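Local coordinates for DUF6844 domain-containing protein (Francisella tularensis subsp. tularensis, PDB 4QVR) that is of unknown function but has a DUF6844 domain and a probable signal sequence, consistent with a role outside the cytoplasm, at residues Ile147-Ala159 / Ser240-Leu252. Numbering follows the deposited sequence.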
# COMPACT_ATOMS: atom_id res chain seq x y z
N ILE A 147 -1.72 -3.68 -2.83
CA ILE A 147 -3.11 -3.65 -3.28
C ILE A 147 -3.95 -4.68 -2.55
O ILE A 147 -5.13 -4.46 -2.26
CB ILE A 147 -3.21 -3.87 -4.82
CG1 ILE A 147 -2.90 -2.55 -5.54
CG2 ILE A 147 -4.59 -4.32 -5.22
CD1 ILE A 147 -2.87 -2.67 -7.05
N LYS A 148 -3.33 -5.80 -2.24
CA LYS A 148 -4.02 -6.86 -1.51
C LYS A 148 -4.28 -6.40 -0.08
O LYS A 148 -5.36 -6.60 0.47
CB LYS A 148 -3.16 -8.10 -1.53
CG LYS A 148 -3.81 -9.35 -0.98
CD LYS A 148 -2.90 -10.51 -1.35
CE LYS A 148 -3.53 -11.85 -1.04
NZ LYS A 148 -3.82 -12.00 0.40
N ALA A 149 -3.31 -5.74 0.52
CA ALA A 149 -3.48 -5.22 1.87
C ALA A 149 -4.57 -4.18 1.86
O ALA A 149 -5.41 -4.17 2.75
CB ALA A 149 -2.17 -4.64 2.40
N GLN A 150 -4.57 -3.30 0.87
CA GLN A 150 -5.61 -2.26 0.80
C GLN A 150 -6.99 -2.86 0.66
O GLN A 150 -7.96 -2.40 1.30
CB GLN A 150 -5.38 -1.32 -0.36
CG GLN A 150 -4.21 -0.40 -0.12
CD GLN A 150 -3.87 0.48 -1.31
OE1 GLN A 150 -4.33 0.28 -2.43
NE2 GLN A 150 -3.01 1.44 -1.07
N ALA A 151 -7.08 -3.90 -0.13
CA ALA A 151 -8.37 -4.51 -0.42
C ALA A 151 -8.91 -5.25 0.80
O ALA A 151 -10.13 -5.24 1.06
CB ALA A 151 -8.25 -5.43 -1.63
N GLU A 152 -8.01 -5.87 1.57
CA GLU A 152 -8.41 -6.58 2.78
C GLU A 152 -8.88 -5.64 3.88
O GLU A 152 -9.82 -5.96 4.61
CB GLU A 152 -7.29 -7.51 3.25
CG GLU A 152 -7.12 -8.65 2.25
CD GLU A 152 -6.07 -9.67 2.63
OE1 GLU A 152 -5.28 -9.42 3.56
OE2 GLU A 152 -6.05 -10.73 1.96
N TYR A 153 -8.25 -4.48 3.97
CA TYR A 153 -8.67 -3.43 4.90
C TYR A 153 -10.09 -2.98 4.53
O TYR A 153 -10.95 -2.92 5.38
CB TYR A 153 -7.71 -2.24 4.89
CG TYR A 153 -8.29 -1.04 5.60
CD1 TYR A 153 -8.37 -1.00 6.99
CD2 TYR A 153 -8.76 0.04 4.90
CE1 TYR A 153 -8.93 0.10 7.65
CE2 TYR A 153 -9.32 1.13 5.55
CZ TYR A 153 -9.41 1.15 6.92
OH TYR A 153 -9.98 2.25 7.55
N ILE A 154 -10.35 -2.69 3.26
CA ILE A 154 -11.68 -2.27 2.83
C ILE A 154 -12.73 -3.33 3.13
O ILE A 154 -13.82 -3.03 3.64
CB ILE A 154 -11.68 -1.89 1.34
CG1 ILE A 154 -10.84 -0.61 1.17
CG2 ILE A 154 -13.11 -1.64 0.84
CD1 ILE A 154 -10.55 -0.26 -0.27
N SER A 155 -12.39 -4.57 2.84
CA SER A 155 -13.27 -5.71 3.08
C SER A 155 -13.61 -5.82 4.57
O SER A 155 -14.74 -6.08 4.95
CB SER A 155 -12.57 -6.98 2.60
OG SER A 155 -13.41 -8.11 2.71
N PHE A 156 -12.61 -5.60 5.40
CA PHE A 156 -12.76 -5.63 6.84
C PHE A 156 -13.67 -4.48 7.28
O PHE A 156 -14.57 -4.66 8.09
CB PHE A 156 -11.38 -5.53 7.48
CG PHE A 156 -11.40 -5.62 8.95
CD1 PHE A 156 -11.74 -4.50 9.71
CD2 PHE A 156 -11.08 -6.81 9.59
CE1 PHE A 156 -11.79 -4.58 11.09
CE2 PHE A 156 -11.12 -6.88 10.97
CZ PHE A 156 -11.48 -5.77 11.72
N ILE A 157 -13.44 -3.28 6.75
CA ILE A 157 -14.32 -2.17 7.05
C ILE A 157 -15.77 -2.45 6.63
O ILE A 157 -16.70 -2.15 7.38
CB ILE A 157 -13.83 -0.87 6.37
CG1 ILE A 157 -12.57 -0.38 7.05
CG2 ILE A 157 -14.89 0.23 6.45
CD1 ILE A 157 -12.74 -0.16 8.54
N SER A 158 -15.97 -3.05 5.45
CA SER A 158 -17.34 -3.32 4.96
C SER A 158 -18.14 -4.26 5.84
O SER A 158 -19.37 -4.18 5.89
CB SER A 158 -17.32 -3.88 3.53
OG SER A 158 -16.78 -5.20 3.51
N ALA A 159 -17.46 -5.16 6.54
CA ALA A 159 -18.12 -6.12 7.42
C ALA A 159 -18.51 -5.52 8.80
O ALA A 159 -19.57 -5.85 9.34
CB ALA A 159 -17.21 -7.32 7.61
N SER A 240 -20.76 1.39 3.36
CA SER A 240 -19.58 0.67 3.84
C SER A 240 -18.34 0.84 2.99
O SER A 240 -17.27 1.12 3.50
CB SER A 240 -19.87 -0.83 3.88
OG SER A 240 -20.64 -1.15 5.00
N LEU A 241 -18.51 0.63 1.69
CA LEU A 241 -17.42 0.72 0.74
C LEU A 241 -16.88 2.12 0.58
O LEU A 241 -15.67 2.30 0.43
CB LEU A 241 -17.87 0.19 -0.61
CG LEU A 241 -18.08 -1.32 -0.63
CD1 LEU A 241 -18.73 -1.80 -1.94
CD2 LEU A 241 -16.75 -2.01 -0.38
N THR A 242 -17.77 3.10 0.57
CA THR A 242 -17.38 4.50 0.47
C THR A 242 -16.53 4.88 1.67
O THR A 242 -15.60 5.63 1.55
CB THR A 242 -18.60 5.43 0.39
OG1 THR A 242 -19.31 5.17 -0.83
CG2 THR A 242 -18.18 6.88 0.35
N THR A 243 -16.86 4.36 2.84
CA THR A 243 -16.12 4.68 4.02
C THR A 243 -14.73 4.04 3.90
O THR A 243 -13.73 4.70 4.14
CB THR A 243 -16.87 4.21 5.27
OG1 THR A 243 -18.08 4.97 5.37
CG2 THR A 243 -16.03 4.44 6.53
N GLY A 244 -14.70 2.77 3.46
CA GLY A 244 -13.48 2.04 3.23
C GLY A 244 -12.53 2.66 2.22
O GLY A 244 -11.33 2.75 2.48
N PHE A 245 -13.03 3.07 1.05
CA PHE A 245 -12.17 3.72 0.05
C PHE A 245 -11.70 5.08 0.55
O PHE A 245 -10.55 5.46 0.31
CB PHE A 245 -12.87 3.90 -1.29
CG PHE A 245 -13.05 2.63 -2.05
CD1 PHE A 245 -11.98 2.01 -2.64
CD2 PHE A 245 -14.30 2.06 -2.19
CE1 PHE A 245 -12.14 0.85 -3.36
CE2 PHE A 245 -14.46 0.90 -2.91
CZ PHE A 245 -13.38 0.29 -3.49
N GLY A 246 -12.57 5.82 1.24
CA GLY A 246 -12.20 7.13 1.78
C GLY A 246 -11.06 7.05 2.82
O GLY A 246 -10.23 7.95 2.91
N ASN A 247 -11.02 5.97 3.58
CA ASN A 247 -9.99 5.79 4.61
C ASN A 247 -8.63 5.33 4.10
O ASN A 247 -7.69 5.24 4.89
CB ASN A 247 -10.46 4.76 5.62
CG ASN A 247 -11.66 5.21 6.40
OD1 ASN A 247 -12.11 6.33 6.26
ND2 ASN A 247 -12.18 4.33 7.25
N LEU A 248 -8.51 4.98 2.82
CA LEU A 248 -7.23 4.50 2.31
C LEU A 248 -6.11 5.44 2.56
O LEU A 248 -4.98 5.03 2.74
CB LEU A 248 -7.27 4.20 0.81
CG LEU A 248 -7.93 2.90 0.41
CD1 LEU A 248 -7.80 2.71 -1.10
CD2 LEU A 248 -7.31 1.75 1.17
N SER A 249 -6.41 6.72 2.56
CA SER A 249 -5.42 7.74 2.79
C SER A 249 -4.82 7.62 4.20
O SER A 249 -3.79 8.22 4.46
CB SER A 249 -6.04 9.11 2.55
OG SER A 249 -7.26 9.21 3.25
N GLY A 250 -5.46 6.85 5.08
CA GLY A 250 -4.94 6.62 6.45
C GLY A 250 -4.27 5.25 6.58
O GLY A 250 -3.64 4.94 7.59
N LEU A 251 -4.39 4.42 5.56
CA LEU A 251 -3.76 3.08 5.58
C LEU A 251 -2.33 3.25 5.06
O LEU A 251 -2.11 3.52 3.90
CB LEU A 251 -4.55 2.09 4.73
CG LEU A 251 -4.08 0.65 4.91
CD1 LEU A 251 -4.48 0.12 6.28
CD2 LEU A 251 -4.71 -0.23 3.86
N LEU A 252 -1.36 3.09 5.93
CA LEU A 252 0.02 3.37 5.59
C LEU A 252 0.96 2.16 5.76
O LEU A 252 0.82 1.42 6.73
CB LEU A 252 0.45 4.44 6.57
CG LEU A 252 1.71 5.25 6.38
CD1 LEU A 252 1.46 6.24 5.26
CD2 LEU A 252 1.99 5.98 7.68
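Ile154 is the apolar centre of the contact, lying over Gly244 where helix 147-159 runs roughly antiparallel to helix 240-246, their axes 8.3 Å apart at an angle of 142°. Its CG2 meets Leu241 CD2, while its other branch passes the Gly244 carbonyl, with Ile154 CG1 3.6 Å from Gly244 O, and ends with CD1 against the Phe245 ring, 3.6 Å from Phe245 CD1. Without a side chain, Gly244 lets its CA come within 4.7 Å of the CA of Ile154, and Ile157 CG2 settles beside its backbone nitrogen. The same CA separation recurs at Ser158 and Ser240, whose CB atoms pack against each other.

Beyond the helix, Leu248 and Leu251 continue the apolar surface. Leu248 CD2 sits 3.9 Å from Gln150 CB, at the aliphatic base of a side chain whose OE1 is hydrogen-bonded to Tyr413. Leu251 straddles the root of Tyr153: its CD1 covers a face of the ring, and its CD2 lies 3.8 Å from Tyr153 CB.

The polar link is made by Tyr153 too. With CG anti to the backbone N (chi1 167°), the ring lies alongside the turn, with Asn247 CB at its edge, in the ring plane. Asn247 ND2 donates to Tyr153 OH at 3.0 Å, with an N-H...O angle of 147°, the two side chains crossing at about a right angle. Asn247 OD1 accepts from Lys278 NZ, so both ends of the amide are held.

Close helix packing at Gly244 thus gives way to leucine contacts where the chain turns into strand 251-261, joining helix 134-159 to the first residue of this outer strand of the three-stranded sheet. The cross-contact hydrogen bond ties the tyrosine hydroxyl to the turn, while the rest of the contact is mostly van der Waals packing.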